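PDB 3DR6: yncA, which is a putative acetyltransferase of the GNAT family that probably transfers an acetyl group from acetyl-CoA to an acceptor substrate. Local coordinates for residues A30-R35 against P146-K151; L52-L57 against A69-W74; H86-H91 against K102-L107. All blocks are in the same frame, centred on the assembly; numbering follows the deposited sequence.

The three contacts share one mixed seven-stranded sheet of the GNAT fold. Contact 1 spans most of the chain: it joins the loop between helices 14-27 and 39-52 to strand 140-151, the outermost strand of the sheet within this chain, and also touches the second subunit. Contacts 2 and 3 come in series within the loop it closes. Contact 2 pairs strands 56-61 and 64-73; contact 3 packs helix 99-113 on the neighbouring strand 83-90, building the core. Their centres lie about 11 Å apart; S70 O probably accepts a hydrogen bond from S87 N, and L107 CD2 packs against that same oxygen. Contact 1 is centred about 20 Å from contact 3, yet I31 touches Y89.

Contact 1 (A30-R35 against P146-K151); sequences AIWNDR and PQVGVK
K151 and W32 carry a buried contact between an irregular loop and the final part of strand 140-151, the outermost strand of the GNAT sheet within this chain, against the second subunit. V148 and G149 both face L156 on the neighbouring strand, forming a classic beta bulge. K151 is a straight rod: CG stands anti to the backbone N (chi1 -153°) and the rest of the chain is extended, which carries the ammonium group to a cluster of backbone carbonyls. K151 NZ donates to I31 O at 2.7 Å, almost in line with the C=O bond. V25 O and T28 O, at the C-terminal end of helix 14-27, can use its other two protons, and N33 O, 3.3 Å from K151 NZ, is a weak, shared partner. The helix dipole would probably favour a positive charge here. Lysine suits the place because its apolar methylenes run past D34 and the loop backbone while the ammonium meets the carbonyls.

Along that stem D34 slides past in the opposite direction, its OD1 lying 3.7 Å from K151 CG; the carboxylate does not pair with the ammonium. Two waters instead link D34 to V150 O.

W32 CE3 and CZ3 lie against G149 CA, where a CB would collide with the ring, so glycine suits the place. W32 NE1 bonds to A29 O, and F80 of the second subunit meets the ring. V148 CG2 approaches the ring edge at 4.4 Å from W32 CZ3, while G149 CA comes to 3.6 Å from that same W32 CZ3.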
ATOM      1  N   ALA C  30     -12.404   5.235 -10.096  1.00 22.80           N
ATOM      2  CA  ALA C  30     -12.514   3.935  -9.429  1.00 22.22           C
ATOM      3  C   ALA C  30     -11.178   3.190  -9.420  1.00 22.47           C
ATOM      4  O   ALA C  30     -10.987   2.248  -8.649  1.00 22.19           O
ATOM      5  CB  ALA C  30     -13.622   3.076 -10.077  1.00 23.05           C
ATOM      6  N   ILE C  31     -10.269   3.598 -10.305  1.00 21.68           N
ATOM      7  CA  ILE C  31      -8.893   3.119 -10.291  1.00 21.59           C
ATOM      8  C   ILE C  31      -7.997   4.324 -10.468  1.00 21.81           C
ATOM      9  O   ILE C  31      -8.264   5.180 -11.333  1.00 21.58           O
ATOM     10  CB  ILE C  31      -8.592   2.048 -11.392  1.00 21.35           C
ATOM     11  CG1 ILE C  31      -7.186   1.473 -11.198  1.00 21.79           C
ATOM     12  CG2 ILE C  31      -8.719   2.619 -12.822  1.00 20.23           C
ATOM     13  CD1 ILE C  31      -6.946   0.192 -11.979  1.00 22.77           C
ATOM     14  N   TRP C  32      -6.940   4.411  -9.652  1.00 21.65           N
ATOM     15  CA  TRP C  32      -6.062   5.583  -9.734  1.00 22.50           C
ATOM     16  C   TRP C  32      -4.814   5.284 -10.587  1.00 22.62           C
ATOM     17  O   TRP C  32      -3.680   5.425 -10.137  1.00 22.47           O
ATOM     18  CB  TRP C  32      -5.732   6.183  -8.335  1.00 22.11           C
ATOM     19  CG  TRP C  32      -6.986   6.669  -7.569  1.00 22.71           C
ATOM     20  CD1 TRP C  32      -8.287   6.702  -8.040  1.00 22.96           C
ATOM     21  CD2 TRP C  32      -7.046   7.138  -6.213  1.00 22.04           C
ATOM     22  NE1 TRP C  32      -9.142   7.156  -7.052  1.00 23.36           N
ATOM     23  CE2 TRP C  32      -8.402   7.436  -5.927  1.00 22.63           C
ATOM     24  CE3 TRP C  32      -6.075   7.355  -5.212  1.00 22.06           C
ATOM     25  CZ2 TRP C  32      -8.817   7.934  -4.682  1.00 22.96           C
ATOM     26  CZ3 TRP C  32      -6.490   7.854  -3.977  1.00 22.76           C
ATOM     27  CH2 TRP C  32      -7.847   8.134  -3.723  1.00 22.90           C
ATOM     28  N   ASN C  33      -5.070   4.847 -11.822  1.00 23.06           N
ATOM     29  CA  ASN C  33      -4.080   4.692 -12.870  1.00 24.04           C
ATOM     30  C   ASN C  33      -4.562   5.542 -14.030  1.00 24.10           C
ATOM     31  O   ASN C  33      -5.770   5.748 -14.163  1.00 23.38           O
ATOM     32  CB  ASN C  33      -4.007   3.233 -13.346  1.00 24.68           C
ATOM     33  CG  ASN C  33      -2.951   2.409 -12.617  1.00 26.69           C
ATOM     34  OD1 ASN C  33      -3.046   1.171 -12.582  1.00 30.09           O
ATOM     35  ND2 ASN C  33      -1.934   3.068 -12.062  1.00 27.77           N
ATOM     36  N   ASP C  34      -3.638   5.992 -14.881  1.00 24.77           N
ATOM     37  CA  ASP C  34      -3.945   7.005 -15.904  1.00 26.16           C
ATOM     38  C   ASP C  34      -3.917   6.564 -17.372  1.00 26.93           C
ATOM     39  O   ASP C  34      -4.552   7.201 -18.210  1.00 27.54           O
ATOM     40  CB  ASP C  34      -3.027   8.220 -15.738  1.00 26.21           C
ATOM     41  CG  ASP C  34      -3.131   8.850 -14.350  1.00 27.68           C
ATOM     42  OD1 ASP C  34      -4.241   8.916 -13.803  1.00 29.84           O
ATOM     43  OD2 ASP C  34      -2.098   9.286 -13.817  1.00 31.44           O
ATOM     44  N   ARG C  35      -3.163   5.520 -17.689  1.00 27.78           N
ATOM     45  CA  ARG C  35      -3.061   5.101 -19.082  1.00 28.97           C
ATOM     46  C   ARG C  35      -3.685   3.730 -19.346  1.00 28.13           C
ATOM     47  O   ARG C  35      -3.697   2.831 -18.491  1.00 27.71           O
ATOM     48  CB  ARG C  35      -1.613   5.129 -19.600  1.00 29.55           C
ATOM     49  CG  ARG C  35      -1.044   6.526 -19.867  1.00 33.12           C
ATOM     50  CD  ARG C  35      -0.008   6.916 -18.826  1.00 39.02           C
ATOM     51  NE  ARG C  35       1.300   6.290 -19.063  1.00 43.07           N
ATOM     52  CZ  ARG C  35       1.696   5.104 -18.581  1.00 45.12           C
ATOM     53  NH1 ARG C  35       0.888   4.363 -17.823  1.00 46.89           N
ATOM     54  NH2 ARG C  35       2.913   4.646 -18.861  1.00 45.20           N
ATOM     55  N   PRO C 146      -6.757  12.190   3.350  1.00 15.64           N
ATOM     56  CA  PRO C 146      -6.922  13.269   2.344  1.00 15.27           C
ATOM     57  C   PRO C 146      -5.718  13.494   1.402  1.00 14.80           C
ATOM     58  O   PRO C 146      -4.545  13.417   1.819  1.00 14.57           O
ATOM     59  CB  PRO C 146      -7.194  14.541   3.179  1.00 17.04           C
ATOM     60  CG  PRO C 146      -7.109  14.150   4.615  1.00 17.27           C
ATOM     61  CD  PRO C 146      -6.669  12.679   4.734  1.00 14.91           C
ATOM     62  N   GLN C 147      -6.034  13.754   0.142  1.00 14.19           N
ATOM     63  CA  GLN C 147      -5.061  14.202  -0.878  1.00 14.12           C
ATOM     64  C   GLN C 147      -3.887  13.245  -1.169  1.00 13.78           C
ATOM     65  O   GLN C 147      -2.821  13.694  -1.621  1.00 13.57           O
ATOM     66  CB  GLN C 147      -4.562  15.638  -0.588  1.00 14.32           C
ATOM     67  CG  GLN C 147      -5.723  16.641  -0.455  1.00 15.32           C
ATOM     68  CD  GLN C 147      -5.330  18.113  -0.492  1.00 16.31           C
ATOM     69  OE1 GLN C 147      -4.273  18.509  -1.001  1.00 14.42           O
ATOM     70  NE2 GLN C 147      -6.229  18.950   0.037  1.00 19.39           N
ATOM     71  N   VAL C 148      -4.094  11.945  -0.901  1.00 14.42           N
ATOM     72  CA  VAL C 148      -3.059  10.929  -1.129  1.00 15.29           C
ATOM     73  C   VAL C 148      -3.027  10.509  -2.613  1.00 16.41           C
ATOM     74  O   VAL C 148      -2.034   9.958  -3.100  1.00 16.80           O
ATOM     75  CB  VAL C 148      -3.183   9.697  -0.161  1.00 15.37           C
ATOM     76  CG1 VAL C 148      -2.835  10.100   1.284  1.00 16.71           C
ATOM     77  CG2 VAL C 148      -4.590   9.049  -0.214  1.00 13.93           C
ATOM     78  N   GLY C 149      -4.119  10.789  -3.328  1.00 16.56           N
ATOM     79  CA  GLY C 149      -4.193  10.458  -4.750  1.00 17.17           C
ATOM     80  C   GLY C 149      -4.324  11.680  -5.643  1.00 17.39           C
ATOM     81  O   GLY C 149      -4.606  12.789  -5.173  1.00 17.83           O
ATOM     82  N   VAL C 150      -4.182  11.475  -6.946  1.00 16.84           N
ATOM     83  CA  VAL C 150      -4.341  12.591  -7.889  1.00 17.11           C
ATOM     84  C   VAL C 150      -4.888  12.040  -9.203  1.00 17.08           C
ATOM     85  O   VAL C 150      -4.419  11.014  -9.683  1.00 17.42           O
ATOM     86  CB  VAL C 150      -3.014  13.405  -8.091  1.00 17.17           C
ATOM     87  CG1 VAL C 150      -1.882  12.566  -8.765  1.00 16.91           C
ATOM     88  CG2 VAL C 150      -3.268  14.696  -8.867  1.00 18.80           C
ATOM     89  N   LYS C 151      -5.903  12.700  -9.747  1.00 17.10           N
ATOM     90  CA  LYS C 151      -6.414  12.372 -11.087  1.00 17.56           C
ATOM     91  C   LYS C 151      -7.268  13.537 -11.584  1.00 17.01           C
ATOM     92  O   LYS C 151      -7.874  14.248 -10.780  1.00 16.70           O
ATOM     93  CB  LYS C 151      -7.268  11.095 -11.030  1.00 17.44           C
ATOM     94  CG  LYS C 151      -7.321  10.289 -12.337  1.00 18.90           C
ATOM     95  CD  LYS C 151      -7.996   8.927 -12.154  1.00 19.50           C
ATOM     96  CE  LYS C 151      -7.905   8.114 -13.463  1.00 21.17           C
ATOM     97  NZ  LYS C 151      -8.759   6.899 -13.417  1.00 18.29           N
TER
HETATM   98  O   HOH W   1      -4.874   8.280 -11.019  1.00 19.65           O
HETATM   99  O   HOH W   2      -2.961  11.067 -11.908  1.00 20.44           O

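Contact 2 (L52-L57 against A69-W74); sequences LGYPVL and ASFGDW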
ATOM      1  N   LEU C  52      -0.074 -16.810  -8.689  1.00 29.21           N
ATOM      2  CA  LEU C  52      -0.213 -16.577  -7.245  1.00 28.33           C
ATOM      3  C   LEU C  52      -1.332 -17.411  -6.611  1.00 27.38           C
ATOM      4  O   LEU C  52      -1.466 -17.452  -5.387  1.00 28.59           O
ATOM      5  CB  LEU C  52      -0.452 -15.088  -6.952  1.00 28.28           C
ATOM      6  CG  LEU C  52       0.651 -14.053  -7.172  1.00 29.38           C
ATOM      7  CD1 LEU C  52       0.088 -12.673  -6.929  1.00 30.16           C
ATOM      8  CD2 LEU C  52       1.839 -14.289  -6.255  1.00 29.56           C
ATOM      9  N   GLY C  53      -2.135 -18.082  -7.437  1.00 26.32           N
ATOM     10  CA  GLY C  53      -3.332 -18.777  -6.956  1.00 24.55           C
ATOM     11  C   GLY C  53      -4.485 -17.821  -6.614  1.00 23.42           C
ATOM     12  O   GLY C  53      -5.411 -18.193  -5.895  1.00 23.03           O
ATOM     13  N   TYR C  54      -4.426 -16.592  -7.121  1.00 22.20           N
ATOM     14  CA  TYR C  54      -5.479 -15.609  -6.833  1.00 21.89           C
ATOM     15  C   TYR C  54      -6.584 -15.613  -7.898  1.00 22.20           C
ATOM     16  O   TYR C  54      -6.308 -15.883  -9.071  1.00 22.27           O
ATOM     17  CB  TYR C  54      -4.910 -14.209  -6.639  1.00 20.82           C
ATOM     18  CG  TYR C  54      -4.020 -14.057  -5.423  1.00 20.96           C
ATOM     19  CD1 TYR C  54      -3.895 -15.084  -4.473  1.00 18.76           C
ATOM     20  CD2 TYR C  54      -3.313 -12.877  -5.207  1.00 20.71           C
ATOM     21  CE1 TYR C  54      -3.057 -14.936  -3.352  1.00 18.14           C
ATOM     22  CE2 TYR C  54      -2.478 -12.719  -4.092  1.00 19.95           C
ATOM     23  CZ  TYR C  54      -2.363 -13.748  -3.173  1.00 19.76           C
ATOM     24  OH  TYR C  54      -1.542 -13.591  -2.078  1.00 20.19           O
ATOM     25  N   PRO C  55      -7.828 -15.315  -7.482  1.00 21.77           N
ATOM     26  CA  PRO C  55      -8.947 -15.485  -8.404  1.00 21.59           C
ATOM     27  C   PRO C  55      -9.115 -14.302  -9.346  1.00 20.62           C
ATOM     28  O   PRO C  55      -8.844 -13.141  -8.975  1.00 20.72           O
ATOM     29  CB  PRO C  55     -10.149 -15.629  -7.467  1.00 21.47           C
ATOM     30  CG  PRO C  55      -9.782 -14.699  -6.283  1.00 21.63           C
ATOM     31  CD  PRO C  55      -8.264 -14.804  -6.159  1.00 22.53           C
ATOM     32  N   VAL C  56      -9.523 -14.605 -10.578  1.00 20.10           N
ATOM     33  CA  VAL C  56     -10.056 -13.595 -11.479  1.00 18.50           C
ATOM     34  C   VAL C  56     -11.455 -14.099 -11.832  1.00 18.86           C
ATOM     35  O   VAL C  56     -11.600 -15.195 -12.392  1.00 18.00           O
ATOM     36  CB  VAL C  56      -9.163 -13.365 -12.741  1.00 19.02           C
ATOM     37  CG1 VAL C  56      -9.758 -12.261 -13.627  1.00 17.96           C
ATOM     38  CG2 VAL C  56      -7.712 -12.983 -12.341  1.00 18.88           C
ATOM     39  N   LEU C  57     -12.477 -13.337 -11.437  1.00 18.44           N
ATOM     40  CA  LEU C  57     -13.881 -13.704 -11.684  1.00 18.17           C
ATOM     41  C   LEU C  57     -14.467 -12.810 -12.765  1.00 17.96           C
ATOM     42  O   LEU C  57     -14.068 -11.647 -12.903  1.00 17.79           O
ATOM     43  CB  LEU C  57     -14.719 -13.521 -10.419  1.00 18.35           C
ATOM     44  CG  LEU C  57     -14.258 -14.269  -9.157  1.00 19.39           C
ATOM     45  CD1 LEU C  57     -15.024 -13.766  -7.942  1.00 21.53           C
ATOM     46  CD2 LEU C  57     -14.386 -15.780  -9.325  1.00 21.40           C
ATOM     47  N   ALA C  69     -13.773  -9.154 -11.299  1.00 17.06           N
ATOM     48  CA  ALA C  69     -13.263  -8.932  -9.940  1.00 16.58           C
ATOM     49  C   ALA C  69     -12.008  -9.766  -9.714  1.00 16.90           C
ATOM     50  O   ALA C  69     -11.864 -10.873 -10.258  1.00 17.21           O
ATOM     51  CB  ALA C  69     -14.323  -9.273  -8.906  1.00 16.62           C
ATOM     52  N   SER C  70     -11.098  -9.223  -8.919  1.00 16.02           N
ATOM     53  CA  SER C  70      -9.892  -9.965  -8.525  1.00 16.27           C
ATOM     54  C   SER C  70      -9.409  -9.413  -7.190  1.00 15.88           C
ATOM     55  O   SER C  70      -9.943  -8.410  -6.704  1.00 15.98           O
ATOM     56  CB  SER C  70      -8.794  -9.806  -9.594  1.00 16.56           C
ATOM     57  OG  SER C  70      -7.729 -10.724  -9.359  1.00 18.08           O
ATOM     58  N   PHE C  71      -8.425 -10.073  -6.590  1.00 16.03           N
ATOM     59  CA  PHE C  71      -7.659  -9.420  -5.534  1.00 16.00           C
ATOM     60  C   PHE C  71      -6.186  -9.702  -5.709  1.00 16.73           C
ATOM     61  O   PHE C  71      -5.786 -10.698  -6.372  1.00 15.67           O
ATOM     62  CB  PHE C  71      -8.170  -9.776  -4.123  1.00 15.41           C
ATOM     63  CG  PHE C  71      -8.063 -11.239  -3.754  1.00 16.26           C
ATOM     64  CD1 PHE C  71      -6.812 -11.824  -3.517  1.00 16.05           C
ATOM     65  CD2 PHE C  71      -9.223 -12.011  -3.587  1.00 15.78           C
ATOM     66  CE1 PHE C  71      -6.704 -13.179  -3.139  1.00 14.92           C
ATOM     67  CE2 PHE C  71      -9.134 -13.377  -3.202  1.00 15.54           C
ATOM     68  CZ  PHE C  71      -7.865 -13.955  -2.986  1.00 16.00           C
ATOM     69  N   GLY C  72      -5.391  -8.820  -5.121  1.00 16.76           N
ATOM     70  CA  GLY C  72      -3.953  -9.008  -5.021  1.00 18.47           C
ATOM     71  C   GLY C  72      -3.444  -8.643  -3.647  1.00 18.46           C
ATOM     72  O   GLY C  72      -4.208  -8.217  -2.777  1.00 17.95           O
ATOM     73  N   ASP C  73      -2.152  -8.819  -3.445  1.00 18.82           N
ATOM     74  CA  ASP C  73      -1.544  -8.448  -2.177  1.00 19.58           C
ATOM     75  C   ASP C  73      -1.718  -6.956  -1.963  1.00 19.41           C
ATOM     76  O   ASP C  73      -1.579  -6.165  -2.901  1.00 19.82           O
ATOM     77  CB  ASP C  73      -0.075  -8.822  -2.151  1.00 20.56           C
ATOM     78  CG  ASP C  73       0.137 -10.317  -2.277  1.00 22.69           C
ATOM     79  OD1 ASP C  73      -0.679 -11.095  -1.747  1.00 22.34           O
ATOM     80  OD2 ASP C  73       1.127 -10.712  -2.930  1.00 27.89           O
ATOM     81  N   TRP C  74      -2.089  -6.586  -0.741  1.00 19.54           N
ATOM     82  CA  TRP C  74      -2.344  -5.185  -0.408  1.00 19.74           C
ATOM     83  C   TRP C  74      -1.044  -4.387  -0.360  1.00 20.56           C
ATOM     84  O   TRP C  74      -0.967  -3.258  -0.875  1.00 20.30           O
ATOM     85  CB  TRP C  74      -3.062  -5.099   0.935  1.00 19.43           C
ATOM     86  CG  TRP C  74      -3.344  -3.688   1.387  1.00 18.91           C
ATOM     87  CD1 TRP C  74      -3.916  -2.674   0.648  1.00 20.53           C
ATOM     88  CD2 TRP C  74      -3.126  -3.154   2.691  1.00 20.28           C
ATOM     89  NE1 TRP C  74      -4.042  -1.540   1.411  1.00 20.71           N
ATOM     90  CE2 TRP C  74      -3.562  -1.801   2.668  1.00 20.24           C
ATOM     91  CE3 TRP C  74      -2.593  -3.676   3.877  1.00 19.28           C
ATOM     92  CZ2 TRP C  74      -3.483  -0.970   3.792  1.00 20.04           C
ATOM     93  CZ3 TRP C  74      -2.510  -2.828   5.006  1.00 20.11           C
ATOM     94  CH2 TRP C  74      -2.968  -1.502   4.946  1.00 19.67           C
TER
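The Y54 ring is sandwiched between L52 CB, over the centre of one face, and F71 CE1, toward the rim of the other, while the D73 carboxylate stands at its edge. These groups close the open end of the beta hairpin of strands 56-61 and 64-73, just after the Schellman motif at G53 ends helix 39-52. One face of the F71 ring receives P55 in a CH-pi contact: the CH2 next to the proline nitrogen, its hydrogens somewhat polarised, points over that face, with P55 CD 3.6 Å from the F71 ring centroid. The two aromatic rings meet obliquely, their planes inclined by 51°.

The positive phi of G53 turns the chain toward the sheet. L57 and A69 form an antiparallel hydrogen-bonded pair, in which L57 N donates to A69 O at 2.8 Å and A69 N to L57 O at 3.0 Å. Next to it, S70 substitutes a side-chain bond: with its hydroxyl anti to the backbone N (chi1 -169°), S70 OG donates to P55 O at 2.7 Å and also bonds R49.

Farther out, Y54 OH, also hydrogen-bonded to K116 NZ, donates to D73 OD1 at 2.7 Å, on the syn side of a carboxylate standing almost perpendicular to the ring.

Contact 3 (H86-H91 against K102-L107); sequences HSVYVH and KLLSRL
H86 and V88 of strand 83-90 meet L103, L104 and L107 of helix 99-113, and the contact is apolar, made by van der Waals packing and one CH-pi contact. Strand and helix run in nearly opposite directions, at 152°, with their axes 9.0 Å apart. That spacing is filled by side chains from both sides.

In the CH-pi contact L104 CD1 sits over one face of the H86 imidazole, 3.8 Å from its centroid, and the two side chains cross at about a right angle. L104 holds its CG anti to the backbone N (chi1 -177°), which directs the isobutyl group across to the ring. The polar end of H86 is occupied by another histidine: NE2 is hydrogen-bonded to H134 NE2, and the two rings meet nearly parallel. Histidine suits a position where one flat group must offer a face to leucine and a nitrogen to a polar partner.

In the aliphatic contacts methyl groups meet methylene carbons and one another. L107 CD2 presses tightly on H86 CB, 3.3 Å away, and also approaches V88 CG2 at 4.3 Å. V88 CG1 rests 4.0 Å from L103 CB, and V88 CG2 lies 4.3 Å from L104 CB. A beta-branched valine thus fits between the leucines, which come from one face of the helix. R106, outside this contact, forms a salt bridge with E110 and a cation-pi contact with F8.

Helix 99-113 leads to strand 118-124, parallel to 83-90 and bonded to it between H86 and V120. This is the beta-alpha-beta crossover of the GNAT core; the loop and first helical turn, beginning at Q95, fit the family's Q/RxxGxG/A signature and probably bind the acetyl-CoA pyrophosphate.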
ATOM      1  N   HIS C  86      -9.010  -5.797  -3.021  1.00 17.85           N
ATOM      2  CA  HIS C  86      -9.858  -6.253  -4.138  1.00 18.38           C
ATOM      3  C   HIS C  86      -9.933  -5.203  -5.228  1.00 18.63           C
ATOM      4  O   HIS C  86      -9.681  -4.038  -4.980  1.00 17.83           O
ATOM      5  CB  HIS C  86     -11.283  -6.666  -3.663  1.00 19.43           C
ATOM      6  CG  HIS C  86     -12.223  -5.520  -3.393  1.00 22.93           C
ATOM      7  ND1 HIS C  86     -12.684  -4.680  -4.383  1.00 26.90           N
ATOM      8  CD2 HIS C  86     -12.832  -5.119  -2.249  1.00 23.37           C
ATOM      9  CE1 HIS C  86     -13.496  -3.781  -3.850  1.00 29.57           C
ATOM     10  NE2 HIS C  86     -13.622  -4.047  -2.560  1.00 26.91           N
ATOM     11  N   SER C  87     -10.270  -5.642  -6.429  1.00 18.73           N
ATOM     12  CA  SER C  87     -10.651  -4.731  -7.479  1.00 20.11           C
ATOM     13  C   SER C  87     -11.885  -5.343  -8.135  1.00 19.33           C
ATOM     14  O   SER C  87     -11.875  -6.518  -8.534  1.00 18.44           O
ATOM     15  CB  SER C  87      -9.481  -4.474  -8.448  1.00 21.84           C
ATOM     16  OG  SER C  87      -9.136  -5.653  -9.192  1.00 26.93           O
ATOM     17  N   VAL C  88     -12.966  -4.570  -8.144  1.00 17.85           N
ATOM     18  CA  VAL C  88     -14.226  -4.991  -8.757  1.00 17.72           C
ATOM     19  C   VAL C  88     -14.654  -3.885  -9.719  1.00 18.07           C
ATOM     20  O   VAL C  88     -14.859  -2.729  -9.298  1.00 17.83           O
ATOM     21  CB  VAL C  88     -15.323  -5.212  -7.681  1.00 18.20           C
ATOM     22  CG1 VAL C  88     -16.654  -5.512  -8.324  1.00 17.74           C
ATOM     23  CG2 VAL C  88     -14.931  -6.333  -6.731  1.00 17.75           C
ATOM     24  N   TYR C  89     -14.769  -4.219 -11.001  1.00 17.46           N
ATOM     25  CA  TYR C  89     -15.146  -3.221 -12.003  1.00 17.59           C
ATOM     26  C   TYR C  89     -16.308  -3.742 -12.828  1.00 17.41           C
ATOM     27  O   TYR C  89     -16.258  -4.843 -13.375  1.00 17.62           O
ATOM     28  CB  TYR C  89     -13.948  -2.856 -12.899  1.00 18.64           C
ATOM     29  CG  TYR C  89     -12.739  -2.343 -12.124  1.00 19.47           C
ATOM     30  CD1 TYR C  89     -12.830  -1.187 -11.344  1.00 20.86           C
ATOM     31  CD2 TYR C  89     -11.520  -3.018 -12.169  1.00 21.66           C
ATOM     32  CE1 TYR C  89     -11.721  -0.715 -10.601  1.00 21.75           C
ATOM     33  CE2 TYR C  89     -10.412  -2.547 -11.447  1.00 21.59           C
ATOM     34  CZ  TYR C  89     -10.533  -1.398 -10.672  1.00 22.04           C
ATOM     35  OH  TYR C  89      -9.456  -0.925  -9.943  1.00 23.74           O
ATOM     36  N   VAL C  90     -17.364  -2.945 -12.899  1.00 16.74           N
ATOM     37  CA  VAL C  90     -18.534  -3.276 -13.691  1.00 16.45           C
ATOM     38  C   VAL C  90     -18.520  -2.462 -15.008  1.00 16.30           C
ATOM     39  O   VAL C  90     -18.141  -1.287 -15.033  1.00 16.23           O
ATOM     40  CB  VAL C  90     -19.822  -3.058 -12.853  1.00 16.22           C
ATOM     41  CG1 VAL C  90     -21.082  -3.268 -13.682  1.00 15.94           C
ATOM     42  CG2 VAL C  90     -19.807  -4.007 -11.620  1.00 15.34           C
ATOM     43  N   HIS C  91     -18.907  -3.120 -16.098  1.00 16.16           N
ATOM     44  CA  HIS C  91     -18.923  -2.501 -17.413  1.00 16.28           C
ATOM     45  C   HIS C  91     -19.956  -1.362 -17.361  1.00 15.80           C
ATOM     46  O   HIS C  91     -21.028  -1.538 -16.768  1.00 15.77           O
ATOM     47  CB  HIS C  91     -19.328  -3.563 -18.424  1.00 16.30           C
ATOM     48  CG  HIS C  91     -19.288  -3.093 -19.843  1.00 18.01           C
ATOM     49  ND1 HIS C  91     -20.168  -2.158 -20.342  1.00 18.98           N
ATOM     50  CD2 HIS C  91     -18.479  -3.440 -20.872  1.00 19.92           C
ATOM     51  CE1 HIS C  91     -19.905  -1.949 -21.622  1.00 20.96           C
ATOM     52  NE2 HIS C  91     -18.891  -2.722 -21.970  1.00 19.70           N
ATOM     53  N   LYS C 102     -22.487  -8.660  -5.927  1.00 17.87           N
ATOM     54  CA  LYS C 102     -22.456 -10.104  -6.194  1.00 17.55           C
ATOM     55  C   LYS C 102     -21.038 -10.611  -6.498  1.00 16.87           C
ATOM     56  O   LYS C 102     -20.632 -11.667  -5.997  1.00 16.55           O
ATOM     57  CB  LYS C 102     -23.417 -10.457  -7.327  1.00 17.62           C
ATOM     58  CG  LYS C 102     -24.905 -10.300  -6.912  1.00 18.28           C
ATOM     59  CD  LYS C 102     -25.859 -10.597  -8.062  1.00 18.74           C
ATOM     60  CE  LYS C 102     -27.300 -10.510  -7.575  1.00 18.98           C
ATOM     61  NZ  LYS C 102     -28.300 -10.571  -8.701  1.00 19.39           N
ATOM     62  N   LEU C 103     -20.307  -9.859  -7.332  1.00 16.12           N
ATOM     63  CA  LEU C 103     -18.896 -10.129  -7.601  1.00 16.00           C
ATOM     64  C   LEU C 103     -18.070 -10.111  -6.315  1.00 16.44           C
ATOM     65  O   LEU C 103     -17.277 -11.018  -6.058  1.00 16.59           O
ATOM     66  CB  LEU C 103     -18.321  -9.100  -8.593  1.00 15.77           C
ATOM     67  CG  LEU C 103     -18.708  -9.449 -10.037  1.00 17.28           C
ATOM     68  CD1 LEU C 103     -18.426  -8.269 -10.971  1.00 18.15           C
ATOM     69  CD2 LEU C 103     -17.965 -10.739 -10.477  1.00 16.34           C
ATOM     70  N   LEU C 104     -18.270  -9.069  -5.523  1.00 16.86           N
ATOM     71  CA  LEU C 104     -17.499  -8.900  -4.292  1.00 17.53           C
ATOM     72  C   LEU C 104     -17.777 -10.038  -3.296  1.00 17.18           C
ATOM     73  O   LEU C 104     -16.851 -10.542  -2.665  1.00 17.18           O
ATOM     74  CB  LEU C 104     -17.713  -7.509  -3.673  1.00 17.46           C
ATOM     75  CG  LEU C 104     -16.880  -7.226  -2.413  1.00 18.87           C
ATOM     76  CD1 LEU C 104     -15.377  -7.508  -2.612  1.00 20.07           C
ATOM     77  CD2 LEU C 104     -17.106  -5.771  -1.949  1.00 18.02           C
ATOM     78  N   SER C 105     -19.044 -10.445  -3.194  0.50 17.73           N
ATOM     79  CA  SER C 105     -19.425 -11.550  -2.303  0.50 17.79           C
ATOM     80  C   SER C 105     -18.688 -12.832  -2.693  0.50 18.52           C
ATOM     81  O   SER C 105     -18.068 -13.484  -1.852  0.50 18.09           O
ATOM     82  CB  SER C 105     -20.943 -11.774  -2.303  0.50 18.19           C
ATOM     83  OG  SER C 105     -21.327 -12.642  -1.250  0.50 15.44           O
ATOM     84  N   ARG C 106     -18.725 -13.165  -3.980  1.00 18.85           N
ATOM     85  CA  ARG C 106     -18.012 -14.341  -4.490  1.00 19.40           C
ATOM     86  C   ARG C 106     -16.493 -14.239  -4.221  1.00 19.06           C
ATOM     87  O   ARG C 106     -15.856 -15.216  -3.778  1.00 18.51           O
ATOM     88  CB  ARG C 106     -18.294 -14.548  -5.973  1.00 19.81           C
ATOM     89  CG  ARG C 106     -17.497 -15.695  -6.626  1.00 23.53           C
ATOM     90  CD  ARG C 106     -17.784 -17.084  -6.004  1.00 26.99           C
ATOM     91  NE  ARG C 106     -16.850 -18.084  -6.536  1.00 29.33           N
ATOM     92  CZ  ARG C 106     -16.982 -18.691  -7.723  1.00 30.68           C
ATOM     93  NH1 ARG C 106     -18.014 -18.425  -8.526  1.00 30.31           N
ATOM     94  NH2 ARG C 106     -16.074 -19.573  -8.117  1.00 31.03           N
ATOM     95  N   LEU C 107     -15.933 -13.049  -4.450  1.00 18.49           N
ATOM     96  CA  LEU C 107     -14.511 -12.780  -4.202  1.00 18.40           C
ATOM     97  C   LEU C 107     -14.093 -13.092  -2.759  1.00 18.11           C
ATOM     98  O   LEU C 107     -13.051 -13.708  -2.511  1.00 17.75           O
ATOM     99  CB  LEU C 107     -14.194 -11.315  -4.530  1.00 18.44           C
ATOM    100  CG  LEU C 107     -12.742 -10.995  -4.834  1.00 20.44           C
ATOM    101  CD1 LEU C 107     -12.279 -11.745  -6.126  1.00 20.06           C
ATOM    102  CD2 LEU C 107     -12.554  -9.476  -4.931  1.00 18.31           C
TER